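PDB 3M1R: formimidoylglutamase from Bacillus subtilis, which hydrolyses N-formimidoyl-L-glutamate to L-glutamate and formamide in histidine degradation, using a pair of manganese ions. Local coordinates for residues G127-I132 and P166-P171; A148-D153 and H185-G190; A154-R159 and F194-A199; L189-F194 and V209-M214. All coordinates share one frame; numbering follows the deposited sequence.

Contact 1: residues G127-I132 and P166-P171. With CA (calcium ion), chain B.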
loop_
_atom_site.group_PDB
_atom_site.type_symbol
_atom_site.label_atom_id
_atom_site.label_comp_id
_atom_site.label_asym_id
_atom_site.label_seq_id
_atom_site.Cartn_x
_atom_site.Cartn_y
_atom_site.Cartn_z
ATOM N N GLY D 127 -23.131 -6.530 8.917
ATOM C CA GLY D 127 -22.985 -6.918 7.521
ATOM C C GLY D 127 -21.510 -7.037 7.158
ATOM O O GLY D 127 -20.647 -6.669 7.958
ATOM N N GLY D 128 -21.212 -7.528 5.956
ATOM C CA GLY D 128 -22.223 -7.848 4.966
ATOM C C GLY D 128 -22.585 -6.640 4.120
ATOM O O GLY D 128 -22.418 -5.505 4.542
ATOM N N ASP D 129 -23.085 -6.884 2.917
ATOM C CA ASP D 129 -23.399 -5.791 2.011
ATOM C C ASP D 129 -24.856 -5.363 2.160
ATOM O O ASP D 129 -25.583 -5.917 2.973
ATOM C CB ASP D 129 -23.065 -6.169 0.563
ATOM C CG ASP D 129 -23.962 -7.257 0.022
ATOM O OD1 ASP D 129 -25.095 -7.416 0.536
ATOM O OD2 ASP D 129 -23.528 -7.959 -0.922
ATOM N N ASN D 130 -25.285 -4.393 1.363
ATOM C CA ASN D 130 -26.599 -3.809 1.571
ATOM C C ASN D 130 -27.744 -4.782 1.317
ATOM O O ASN D 130 -28.849 -4.600 1.835
ATOM C CB ASN D 130 -26.781 -2.509 0.768
ATOM C CG ASN D 130 -27.589 -1.460 1.541
ATOM O OD1 ASN D 130 -27.436 -0.257 1.321
ATOM N ND2 ASN D 130 -28.445 -1.924 2.477
ATOM N N SER D 131 -27.480 -5.826 0.539
ATOM C CA SER D 131 -28.557 -6.735 0.133
ATOM C C SER D 131 -29.185 -7.484 1.312
ATOM O O SER D 131 -30.298 -7.967 1.197
ATOM C CB SER D 131 -28.045 -7.746 -0.889
ATOM O OG SER D 131 -27.273 -8.741 -0.250
ATOM N N ILE D 132 -28.473 -7.583 2.442
ATOM C CA ILE D 132 -28.970 -8.364 3.580
ATOM C C ILE D 132 -30.188 -7.728 4.232
ATOM O O ILE D 132 -30.909 -8.393 4.967
ATOM C CB ILE D 132 -27.883 -8.613 4.680
ATOM C CG1 ILE D 132 -27.666 -7.365 5.541
ATOM C CG2 ILE D 132 -26.564 -9.065 4.047
ATOM C CD1 ILE D 132 -26.812 -7.614 6.798
ATOM N N PRO D 166 -31.087 -10.373 -6.751
ATOM C CA PRO D 166 -31.107 -9.722 -5.431
ATOM C C PRO D 166 -29.795 -8.972 -5.204
ATOM O O PRO D 166 -29.017 -9.319 -4.307
ATOM C CB PRO D 166 -31.236 -10.896 -4.448
ATOM C CG PRO D 166 -31.776 -12.030 -5.264
ATOM C CD PRO D 166 -31.210 -11.839 -6.648
ATOM N N THR D 167 -29.550 -7.960 -6.034
ATOM C CA THR D 167 -28.295 -7.232 -5.970
ATOM C C THR D 167 -28.275 -6.256 -4.817
ATOM O O THR D 167 -29.276 -6.049 -4.110
ATOM C CB THR D 167 -27.913 -6.495 -7.296
ATOM O OG1 THR D 167 -28.989 -5.659 -7.743
ATOM C CG2 THR D 167 -27.560 -7.483 -8.386
ATOM N N ASN D 168 -27.092 -5.685 -4.646
ATOM C CA ASN D 168 -26.781 -4.728 -3.610
ATOM C C ASN D 168 -27.883 -3.708 -3.401
ATOM O O ASN D 168 -28.270 -3.415 -2.271
ATOM C CB ASN D 168 -25.486 -3.998 -3.991
ATOM C CG ASN D 168 -24.547 -3.886 -2.840
ATOM O OD1 ASN D 168 -24.641 -4.666 -1.895
ATOM N ND2 ASN D 168 -23.633 -2.922 -2.893
ATOM N N GLY D 169 -28.373 -3.165 -4.507
ATOM C CA GLY D 169 -29.254 -2.018 -4.466
ATOM C C GLY D 169 -30.739 -2.310 -4.445
ATOM O O GLY D 169 -31.543 -1.386 -4.592
ATOM N N THR D 170 -31.121 -3.568 -4.248
ATOM C CA THR D 170 -32.538 -3.923 -4.397
ATOM C C THR D 170 -33.350 -4.117 -3.104
ATOM O O THR D 170 -34.563 -4.313 -3.181
ATOM C CB THR D 170 -32.719 -5.199 -5.243
ATOM O OG1 THR D 170 -32.254 -6.335 -4.500
ATOM C CG2 THR D 170 -31.948 -5.095 -6.549
ATOM N N PRO D 171 -32.702 -4.058 -1.926
ATOM C CA PRO D 171 -33.417 -4.560 -0.745
ATOM C C PRO D 171 -34.758 -3.872 -0.550
ATOM O O PRO D 171 -35.758 -4.535 -0.272
ATOM C CB PRO D 171 -32.509 -4.174 0.424
ATOM C CG PRO D 171 -31.255 -3.679 -0.163
ATOM C CD PRO D 171 -31.536 -3.238 -1.551
HETATM CA CA CA B . -27.335 1.588 -0.175
#
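Asp-129 and Asn-168 meet where the loop after strand 121-127 comes up against the turn 167-170, and the Asp-129 side chain can be followed outward atom by atom. Its CB sits 3.3 Å from Asn-168 OD1. With chi1 at 68°, CG lies between the backbone N and the carbonyl carbon, which folds the carboxylate back over its own chain. OD1 is gripped twice: Ser-131 OG donates along the syn lone pair at 2.7 Å from OD1, while Ser-131 N reaches Asp-129 OD1 at 2.9 Å from above the carboxylate plane. At the tip, OD2 is bonded to the hydroxyls of Ser-50 and Ser-51. The amide of Asn-168 is turned 69° from the carboxylate, and its OD1 also takes a weak bond from Asn-130 N at 3.3 Å; the same N-H also bonds to Glu-290 OE1, the sounder of the two. Pro-171 CG, where helix 171-178 begins, comes within 3.3 Å of Asn-130 O. The bond from Ser-131 N to Asp-129 closes an Asx turn, and this turn presents Asn-130 to one calcium of the two-metal centre of the arginase fold, in a site inferred to hold manganese.

Contact 2: residues A148-D153 and H185-G190. With CA (calcium ion), chain C; CA (calcium ion), chain B.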
loop_
_atom_site.group_PDB
_atom_site.type_symbol
_atom_site.label_atom_id
_atom_site.label_comp_id
_atom_site.label_asym_id
_atom_site.label_seq_id
_atom_site.Cartn_x
_atom_site.Cartn_y
_atom_site.Cartn_z
ATOM N N ALA D 148 -41.163 0.236 11.547
ATOM C CA ALA D 148 -40.642 1.395 10.842
ATOM C C ALA D 148 -39.159 1.159 10.594
ATOM O O ALA D 148 -38.490 0.553 11.430
ATOM C CB ALA D 148 -40.826 2.627 11.660
ATOM N N VAL D 149 -38.649 1.647 9.466
ATOM C CA VAL D 149 -37.222 1.521 9.160
ATOM C C VAL D 149 -36.609 2.902 9.036
ATOM O O VAL D 149 -37.085 3.741 8.260
ATOM C CB VAL D 149 -36.951 0.729 7.854
ATOM C CG1 VAL D 149 -35.428 0.590 7.592
ATOM C CG2 VAL D 149 -37.615 -0.644 7.893
ATOM N N ILE D 150 -35.574 3.148 9.835
ATOM C CA ILE D 150 -34.744 4.321 9.646
ATOM C C ILE D 150 -33.491 3.888 8.890
ATOM O O ILE D 150 -32.636 3.178 9.432
ATOM C CB ILE D 150 -34.396 4.986 10.975
ATOM C CG1 ILE D 150 -35.678 5.532 11.619
ATOM C CG2 ILE D 150 -33.383 6.110 10.773
ATOM C CD1 ILE D 150 -35.509 5.929 13.047
ATOM N N GLN D 151 -33.420 4.305 7.627
ATOM C CA GLN D 151 -32.353 3.916 6.703
ATOM C C GLN D 151 -31.378 5.084 6.526
ATOM O O GLN D 151 -31.732 6.101 5.927
ATOM C CB GLN D 151 -32.978 3.511 5.356
ATOM C CG GLN D 151 -32.004 3.262 4.193
ATOM C CD GLN D 151 -32.720 3.095 2.842
ATOM O OE1 GLN D 151 -33.952 3.157 2.757
ATOM N NE2 GLN D 151 -31.945 2.897 1.786
ATOM N N PHE D 152 -30.174 4.959 7.087
ATOM C CA PHE D 152 -29.118 5.933 6.825
ATOM C C PHE D 152 -28.441 5.539 5.512
ATOM O O PHE D 152 -27.881 4.443 5.395
ATOM C CB PHE D 152 -28.099 5.970 7.961
ATOM C CG PHE D 152 -28.607 6.638 9.213
ATOM C CD1 PHE D 152 -28.487 8.005 9.382
ATOM C CD2 PHE D 152 -29.199 5.896 10.212
ATOM C CE1 PHE D 152 -28.950 8.609 10.524
ATOM C CE2 PHE D 152 -29.678 6.502 11.360
ATOM C CZ PHE D 152 -29.546 7.852 11.520
ATOM N N ASP D 153 -28.511 6.418 4.521
ATOM C CA ASP D 153 -28.067 6.059 3.183
ATOM C C ASP D 153 -27.903 7.255 2.257
ATOM O O ASP D 153 -28.716 8.192 2.283
ATOM C CB ASP D 153 -29.061 5.062 2.553
ATOM C CG ASP D 153 -28.368 4.049 1.684
ATOM O OD1 ASP D 153 -27.490 4.489 0.933
ATOM O OD2 ASP D 153 -28.677 2.839 1.753
ATOM N N HIS D 185 -43.555 4.327 6.255
ATOM C CA HIS D 185 -42.903 3.961 7.514
ATOM C C HIS D 185 -41.403 3.854 7.338
ATOM O O HIS D 185 -40.707 3.379 8.230
ATOM C CB HIS D 185 -43.420 2.624 8.023
ATOM C CG HIS D 185 -44.902 2.578 8.174
ATOM N ND1 HIS D 185 -45.621 1.405 8.089
ATOM C CD2 HIS D 185 -45.805 3.562 8.397
ATOM C CE1 HIS D 185 -46.905 1.671 8.259
ATOM N NE2 HIS D 185 -47.043 2.971 8.446
ATOM N N LEU D 186 -40.925 4.288 6.178
ATOM C CA LEU D 186 -39.514 4.232 5.822
ATOM C C LEU D 186 -39.011 5.655 5.862
ATOM O O LEU D 186 -39.543 6.516 5.158
ATOM C CB LEU D 186 -39.355 3.694 4.396
ATOM C CG LEU D 186 -38.114 2.878 3.998
ATOM C CD1 LEU D 186 -37.809 3.048 2.524
ATOM C CD2 LEU D 186 -36.909 3.239 4.824
ATOM N N ILE D 187 -38.010 5.911 6.698
ATOM C CA ILE D 187 -37.349 7.211 6.725
ATOM C C ILE D 187 -35.914 7.088 6.184
ATOM O O ILE D 187 -35.047 6.463 6.812
ATOM C CB ILE D 187 -37.332 7.788 8.149
ATOM C CG1 ILE D 187 -38.756 7.995 8.640
ATOM C CG2 ILE D 187 -36.611 9.103 8.193
ATOM C CD1 ILE D 187 -38.818 8.175 10.107
ATOM N N GLN D 188 -35.668 7.678 5.014
ATOM C CA GLN D 188 -34.339 7.635 4.409
ATOM C C GLN D 188 -33.610 8.906 4.765
ATOM O O GLN D 188 -34.077 9.996 4.450
ATOM C CB GLN D 188 -34.416 7.483 2.887
ATOM C CG GLN D 188 -35.181 6.254 2.424
ATOM C CD GLN D 188 -35.071 6.029 0.916
ATOM O OE1 GLN D 188 -35.220 6.962 0.119
ATOM N NE2 GLN D 188 -34.830 4.783 0.523
ATOM N N LEU D 189 -32.460 8.764 5.417
ATOM C CA LEU D 189 -31.714 9.916 5.899
ATOM C C LEU D 189 -30.369 9.966 5.199
ATOM O O LEU D 189 -29.616 8.993 5.235
ATOM C CB LEU D 189 -31.517 9.829 7.426
ATOM C CG LEU D 189 -32.765 9.838 8.319
ATOM C CD1 LEU D 189 -32.425 9.397 9.740
ATOM C CD2 LEU D 189 -33.419 11.221 8.342
ATOM N N GLY D 190 -30.074 11.095 4.559
ATOM C CA GLY D 190 -28.775 11.315 3.935
ATOM C C GLY D 190 -28.731 11.139 2.432
ATOM O O GLY D 190 -27.637 11.101 1.848
HETATM CA CA CA C . -25.614 3.355 0.046
HETATM CA CA CA B . -27.335 1.588 -0.175
#
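Val-149 to Phe-152 pair in parallel with Leu-186 to Leu-189, the two strands of a beta-alpha-beta unit whose crossover runs through helix 171-178. The short strand segments lie 4.7 Å apart with a 17° angle between their directions. Five backbone bonds join the segments, from that of Val-149 N to His-185 O at one end to that of Asp-153 N to Leu-189 O at the other; Leu-189 N to Gln-151 O, at 2.8 Å, is typical of them. On the face that meets helices 222-234 and 267-278, Leu-189 CD1 is the bump. It pushes into the hollow between Ile-150 CG2, 3.6 Å from it, and the ring of Phe-152, whose centroid lies 4.0 Å from that same Leu-189 CD1, a CH-pi contact over the ring face. On the other face Leu-186 CD2 fills the corner between Val-149 CB and the tip of Gln-151, meeting Gln-151 OE1 at 3.6 Å. Gln-151 and Gln-188 run alongside each other, their amides turned 77° apart. Gln-188 NE2 comes to Gln-151 OE1 at 2.9 Å from above the carbonyl plane, while Gln-188 OE1 holds His-156 ND1. The extended chain of Gln-151, CG anti to the backbone N (chi1 172°), also carries its NE2 to the carboxylate of Asp-153 and to His-156 O. Just past the strand, Asp-153 bridges both metals: OD1 binds one calcium at 2.4 Å, and OD2 of Asp-153 binds the other at 2.7 Å.

Contact 3: residues A154-R159 and F194-A199. With CA (calcium ion), chain C; CA (calcium ion), chain B.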
loop_
_atom_site.group_PDB
_atom_site.type_symbol
_atom_site.label_atom_id
_atom_site.label_comp_id
_atom_site.label_asym_id
_atom_site.label_seq_id
_atom_site.Cartn_x
_atom_site.Cartn_y
_atom_site.Cartn_z
ATOM N N ALA D 154 -26.845 7.224 1.439
ATOM C CA ALA D 154 -26.735 8.153 0.322
ATOM C C ALA D 154 -27.702 7.760 -0.795
ATOM O O ALA D 154 -28.015 8.587 -1.640
ATOM C CB ALA D 154 -25.275 8.183 -0.249
ATOM N N HIS D 155 -28.140 6.496 -0.817
ATOM C CA HIS D 155 -28.913 5.960 -1.947
ATOM C C HIS D 155 -30.261 5.406 -1.529
ATOM O O HIS D 155 -30.401 4.882 -0.428
ATOM C CB HIS D 155 -28.162 4.823 -2.641
ATOM C CG HIS D 155 -26.700 5.071 -2.800
ATOM N ND1 HIS D 155 -25.798 4.846 -1.780
ATOM C CD2 HIS D 155 -25.982 5.542 -3.839
ATOM C CE1 HIS D 155 -24.584 5.138 -2.197
ATOM N NE2 HIS D 155 -24.662 5.575 -3.438
ATOM N N HIS D 156 -31.229 5.465 -2.448
ATOM C CA HIS D 156 -32.589 4.984 -2.194
ATOM C C HIS D 156 -32.624 3.475 -2.001
ATOM O O HIS D 156 -33.387 2.965 -1.175
ATOM C CB HIS D 156 -33.532 5.374 -3.337
ATOM C CG HIS D 156 -33.787 6.848 -3.435
ATOM N ND1 HIS D 156 -34.409 7.563 -2.435
ATOM C CD2 HIS D 156 -33.511 7.739 -4.417
ATOM C CE1 HIS D 156 -34.496 8.833 -2.790
ATOM N NE2 HIS D 156 -33.959 8.966 -3.993
ATOM N N ASP D 157 -31.784 2.771 -2.758
ATOM C CA ASP D 157 -31.739 1.308 -2.747
ATOM C C ASP D 157 -33.043 0.655 -3.135
ATOM O O ASP D 157 -33.458 -0.321 -2.509
ATOM C CB ASP D 157 -31.324 0.762 -1.390
ATOM C CG ASP D 157 -29.834 0.746 -1.209
ATOM O OD1 ASP D 157 -29.113 1.236 -2.111
ATOM O OD2 ASP D 157 -29.382 0.228 -0.165
ATOM N N VAL D 158 -33.673 1.191 -4.171
ATOM C CA VAL D 158 -34.874 0.603 -4.718
ATOM C C VAL D 158 -34.646 0.117 -6.157
ATOM O O VAL D 158 -35.550 0.202 -6.999
ATOM C CB VAL D 158 -36.035 1.615 -4.676
ATOM C CG1 VAL D 158 -36.489 1.853 -3.218
ATOM C CG2 VAL D 158 -35.628 2.919 -5.353
ATOM N N ARG D 159 -33.444 -0.397 -6.431
ATOM C CA ARG D 159 -33.077 -0.844 -7.779
ATOM C C ARG D 159 -33.969 -1.967 -8.300
ATOM O O ARG D 159 -34.425 -2.808 -7.525
ATOM C CB ARG D 159 -31.614 -1.310 -7.826
ATOM C CG ARG D 159 -30.608 -0.232 -8.193
ATOM C CD ARG D 159 -29.200 -0.811 -8.285
ATOM N NE ARG D 159 -28.188 0.221 -8.505
ATOM C CZ ARG D 159 -27.638 0.499 -9.686
ATOM N NH1 ARG D 159 -26.726 1.457 -9.782
ATOM N NH2 ARG D 159 -27.995 -0.180 -10.768
ATOM N N PHE D 194 -26.535 13.544 -6.695
ATOM C CA PHE D 194 -25.710 12.814 -7.670
ATOM C C PHE D 194 -25.392 11.372 -7.284
ATOM O O PHE D 194 -24.576 10.734 -7.937
ATOM C CB PHE D 194 -24.412 13.559 -8.045
ATOM C CG PHE D 194 -24.647 14.821 -8.809
ATOM C CD1 PHE D 194 -24.267 16.042 -8.286
ATOM C CD2 PHE D 194 -25.291 14.790 -10.034
ATOM C CE1 PHE D 194 -24.509 17.206 -8.979
ATOM C CE2 PHE D 194 -25.540 15.950 -10.725
ATOM C CZ PHE D 194 -25.149 17.162 -10.203
ATOM N N SER D 195 -26.051 10.856 -6.249
ATOM C CA SER D 195 -25.936 9.439 -5.895
ATOM C C SER D 195 -27.123 8.574 -6.362
ATOM O O SER D 195 -27.156 7.369 -6.095
ATOM C CB SER D 195 -25.754 9.287 -4.373
ATOM O OG SER D 195 -24.583 9.963 -3.942
ATOM N N ASN D 196 -28.089 9.180 -7.057
ATOM C CA ASN D 196 -29.339 8.487 -7.376
ATOM C C ASN D 196 -29.884 8.727 -8.781
ATOM O O ASN D 196 -29.462 9.657 -9.471
ATOM C CB ASN D 196 -30.414 8.850 -6.352
ATOM C CG ASN D 196 -30.078 8.366 -4.986
ATOM O OD1 ASN D 196 -30.168 7.176 -4.709
ATOM N ND2 ASN D 196 -29.657 9.278 -4.119
ATOM N N SER D 197 -30.827 7.880 -9.189
ATOM C CA SER D 197 -31.441 7.962 -10.518
ATOM C C SER D 197 -32.836 8.560 -10.452
ATOM O O SER D 197 -33.540 8.405 -9.447
ATOM C CB SER D 197 -31.530 6.581 -11.145
ATOM O OG SER D 197 -30.239 6.003 -11.265
ATOM N N GLN D 198 -33.240 9.217 -11.539
ATOM C CA GLN D 198 -34.539 9.875 -11.614
ATOM C C GLN D 198 -35.673 8.886 -11.373
ATOM O O GLN D 198 -36.614 9.172 -10.631
ATOM C CB GLN D 198 -34.710 10.539 -12.979
ATOM C CG GLN D 198 -35.986 11.360 -13.123
ATOM C CD GLN D 198 -35.938 12.290 -14.327
ATOM O OE1 GLN D 198 -35.446 11.918 -15.396
ATOM N NE2 GLN D 198 -36.442 13.507 -14.154
ATOM N N ALA D 199 -35.565 7.724 -12.009
ATOM C CA ALA D 199 -36.567 6.672 -11.909
ATOM C C ALA D 199 -36.733 6.175 -10.480
ATOM O O ALA D 199 -37.848 5.999 -9.993
ATOM C CB ALA D 199 -36.198 5.513 -12.829
HETATM CA CA CA C . -25.614 3.355 0.046
HETATM CA CA CA B . -27.335 1.588 -0.175
#
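The imidazole of His-155 meets Ser-195 edge-on: Ser-195 O lies near the ring plane, 3.1 Å from His-155 CD2. One face of this ring carries the methyl of its own neighbour, Ala-154 CB, set toward the rim, and ND1 binds a calcium at 2.4 Å. The side chains of His-156 and Asn-196 cross at about a right angle, while ring and amide planes stand 46° apart and His-156 CD2 lies 3.5 Å from Asn-196 CG. The Asn-196 amide makes both hydrogen bonds of the contact. ND2 gives a hydrogen to Ala-154 O at 3.1 Å, in the carbonyl plane, and OD1 of Asn-196 accepts from His-156 N at 3.0 Å, with the donor tilted 28° from the carbonyl plane. One residue further on, both carboxylate oxygens of Asp-157 hold the other calcium. Another copy of the protein touches the segment 194-199: Ser-72 of this neighbouring subunit bonds to Asn-196 O, and His-311 of the same neighbouring subunit makes a T-shaped (edge-to-face) contact with Phe-194. Chemically, one amide bonds to Ala-154 O, which Arg-192 N also reaches, and to His-156 N, so tying the backbone on the two sides of His-155 and probably restraining the loop that presents this metal ligand.

Contact 4: residues L189-F194 and V209-M214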
loop_
_atom_site.group_PDB
_atom_site.type_symbol
_atom_site.label_atom_id
_atom_site.label_comp_id
_atom_site.label_asym_id
_atom_site.label_seq_id
_atom_site.Cartn_x
_atom_site.Cartn_y
_atom_site.Cartn_z
ATOM N N LEU D 189 -32.460 8.764 5.417
ATOM C CA LEU D 189 -31.714 9.916 5.899
ATOM C C LEU D 189 -30.369 9.966 5.199
ATOM O O LEU D 189 -29.616 8.993 5.235
ATOM C CB LEU D 189 -31.517 9.829 7.426
ATOM C CG LEU D 189 -32.765 9.838 8.319
ATOM C CD1 LEU D 189 -32.425 9.397 9.740
ATOM C CD2 LEU D 189 -33.419 11.221 8.342
ATOM N N GLY D 190 -30.074 11.095 4.559
ATOM C CA GLY D 190 -28.775 11.315 3.935
ATOM C C GLY D 190 -28.731 11.139 2.432
ATOM O O GLY D 190 -27.637 11.101 1.848
ATOM N N ILE D 191 -29.906 11.037 1.798
ATOM C CA ILE D 191 -29.970 10.818 0.339
ATOM C C ILE D 191 -29.172 11.924 -0.351
ATOM O O ILE D 191 -29.412 13.108 -0.132
ATOM C CB ILE D 191 -31.425 10.793 -0.189
ATOM C CG1 ILE D 191 -32.207 9.606 0.402
ATOM C CG2 ILE D 191 -31.440 10.744 -1.696
ATOM C CD1 ILE D 191 -31.544 8.254 0.161
ATOM N N ARG D 192 -28.211 11.542 -1.177
ATOM C CA ARG D 192 -27.176 12.486 -1.579
ATOM C C ARG D 192 -27.310 12.897 -3.041
ATOM O O ARG D 192 -27.584 12.068 -3.897
ATOM C CB ARG D 192 -25.788 11.884 -1.295
ATOM C CG ARG D 192 -24.653 12.899 -1.296
ATOM C CD ARG D 192 -23.310 12.190 -1.250
ATOM N NE ARG D 192 -23.142 11.456 0.006
ATOM C CZ ARG D 192 -22.065 10.741 0.311
ATOM N NH1 ARG D 192 -21.056 10.661 -0.553
ATOM N NH2 ARG D 192 -21.986 10.112 1.482
ATOM N N GLU D 193 -27.143 14.193 -3.298
ATOM C CA GLU D 193 -27.119 14.747 -4.652
ATOM C C GLU D 193 -26.083 14.034 -5.540
ATOM O O GLU D 193 -24.918 13.925 -5.179
ATOM C CB GLU D 193 -26.806 16.243 -4.573
ATOM C CG GLU D 193 -26.657 16.951 -5.904
ATOM C CD GLU D 193 -27.984 17.406 -6.481
ATOM O OE1 GLU D 193 -28.969 16.640 -6.382
ATOM O OE2 GLU D 193 -28.045 18.529 -7.038
ATOM N N PHE D 194 -26.535 13.544 -6.695
ATOM C CA PHE D 194 -25.710 12.814 -7.670
ATOM C C PHE D 194 -25.392 11.372 -7.284
ATOM O O PHE D 194 -24.576 10.734 -7.937
ATOM C CB PHE D 194 -24.412 13.559 -8.045
ATOM C CG PHE D 194 -24.647 14.821 -8.809
ATOM C CD1 PHE D 194 -24.267 16.042 -8.286
ATOM C CD2 PHE D 194 -25.291 14.790 -10.034
ATOM C CE1 PHE D 194 -24.509 17.206 -8.979
ATOM C CE2 PHE D 194 -25.540 15.950 -10.725
ATOM C CZ PHE D 194 -25.149 17.162 -10.203
ATOM N N VAL D 209 -42.249 7.220 0.428
ATOM C CA VAL D 209 -41.097 7.130 1.311
ATOM C C VAL D 209 -40.750 8.533 1.814
ATOM O O VAL D 209 -40.863 9.524 1.080
ATOM C CB VAL D 209 -39.895 6.434 0.607
ATOM C CG1 VAL D 209 -38.581 6.591 1.413
ATOM C CG2 VAL D 209 -40.212 4.963 0.391
ATOM N N ASN D 210 -40.356 8.614 3.077
ATOM C CA ASN D 210 -39.922 9.869 3.666
ATOM C C ASN D 210 -38.460 10.119 3.344
ATOM O O ASN D 210 -37.565 9.518 3.944
ATOM C CB ASN D 210 -40.117 9.845 5.176
ATOM C CG ASN D 210 -41.544 9.538 5.566
ATOM O OD1 ASN D 210 -42.465 10.300 5.268
ATOM N ND2 ASN D 210 -41.736 8.410 6.231
ATOM N N ILE D 211 -38.224 11.027 2.408
ATOM C CA ILE D 211 -36.877 11.274 1.935
ATOM C C ILE D 211 -36.286 12.552 2.522
ATOM O O ILE D 211 -36.858 13.625 2.401
ATOM C CB ILE D 211 -36.839 11.329 0.409
ATOM C CG1 ILE D 211 -37.483 10.068 -0.158
ATOM C CG2 ILE D 211 -35.389 11.492 -0.082
ATOM C CD1 ILE D 211 -38.070 10.254 -1.542
ATOM N N HIS D 212 -35.132 12.423 3.159
ATOM C CA HIS D 212 -34.412 13.575 3.692
ATOM C C HIS D 212 -33.005 13.659 3.110
ATOM O O HIS D 212 -32.101 12.920 3.517
ATOM C CB HIS D 212 -34.384 13.505 5.217
ATOM C CG HIS D 212 -35.752 13.455 5.816
ATOM N ND1 HIS D 212 -36.366 14.560 6.362
ATOM C CD2 HIS D 212 -36.651 12.446 5.893
ATOM C CE1 HIS D 212 -37.575 14.227 6.773
ATOM N NE2 HIS D 212 -37.775 12.951 6.497
ATOM N N THR D 213 -32.832 14.562 2.150
ATOM C CA THR D 213 -31.547 14.728 1.481
ATOM C C THR D 213 -30.487 15.304 2.413
ATOM O O THR D 213 -30.784 15.755 3.527
ATOM C CB THR D 213 -31.669 15.629 0.243
ATOM O OG1 THR D 213 -31.962 16.966 0.660
ATOM C CG2 THR D 213 -32.789 15.131 -0.659
HETATM N N MSE D 214 -29.242 15.231 1.962
HETATM C CA MSE D 214 -28.116 15.842 2.647
HETATM C C MSE D 214 -28.336 17.341 2.696
HETATM O O MSE D 214 -27.925 18.002 3.648
HETATM C CB MSE D 214 -26.815 15.541 1.890
HETATM C CG MSE D 214 -26.237 14.155 2.186
HETATM SE SE MSE D 214 -25.901 13.828 4.098
HETATM C CE MSE D 214 -24.896 15.438 4.524
#
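His-212 O is held by two N-H groups in a row: Gly-190 N at 2.9 Å, almost straight on to the carbonyl, and Ile-191 N, weakly, at 3.4 Å from the same His-212 O. Two successive donors on one acceptor mark a beta bulge. Leu-189 pairs with His-212, but Ile-191 pairs with Thr-213, a register shift of one. Gly-190, at a positive phi, lies at the bulge, and the short strand axes part at 69°. Beyond the bulge the pairing resumes with Met-214 N bonded to Ile-191 O at 3.0 Å, the donor tilted 34° from the carbonyl plane. Met-214, here selenomethionine, bends at chi2 and chi3 and curls over the glycine: its CG touches Gly-190 O at 3.4 Å, and its SE lies 3.8 Å from Gly-190 CA. Ile-191 CG1 packs obliquely on Ile-211 CG2 at 3.7 Å, while Leu-189 CD2 lies alongside His-212 CB at 4.0 Å. Thr-213 OG1 (chi1 68°) is turned forward to cap Met-216 N, starting helix 214-220. Strand 210-213 is an outermost strand of the sheet within this chain. It follows helix 198-206 in a beta-alpha-beta unit; Ile-211 packs against that helix, and His-212 lies on helix 222-234.

Contacts 2 and 4 are sheet pairings that share strand 186-191: contact 2 is wholly buried, with a regular register, whereas contact 4, at the last strand within this chain, is distorted by a bulge and has several partly exposed residues. Contacts 1 and 3 join loops instead, and there a side-chain amide makes the cross-bonds: one weak bond in contact 1, two sound ones in contact 3. Contact 1 is largely buried, while contact 3 is only partly so and touches the same neighbouring subunit as contact 4. Contacts 1, 2 and 3 converge on the calcium pair, each bringing ligands; contact 4 brings none, but Ile-191 packs on Asn-196 and His-156 of contact 3.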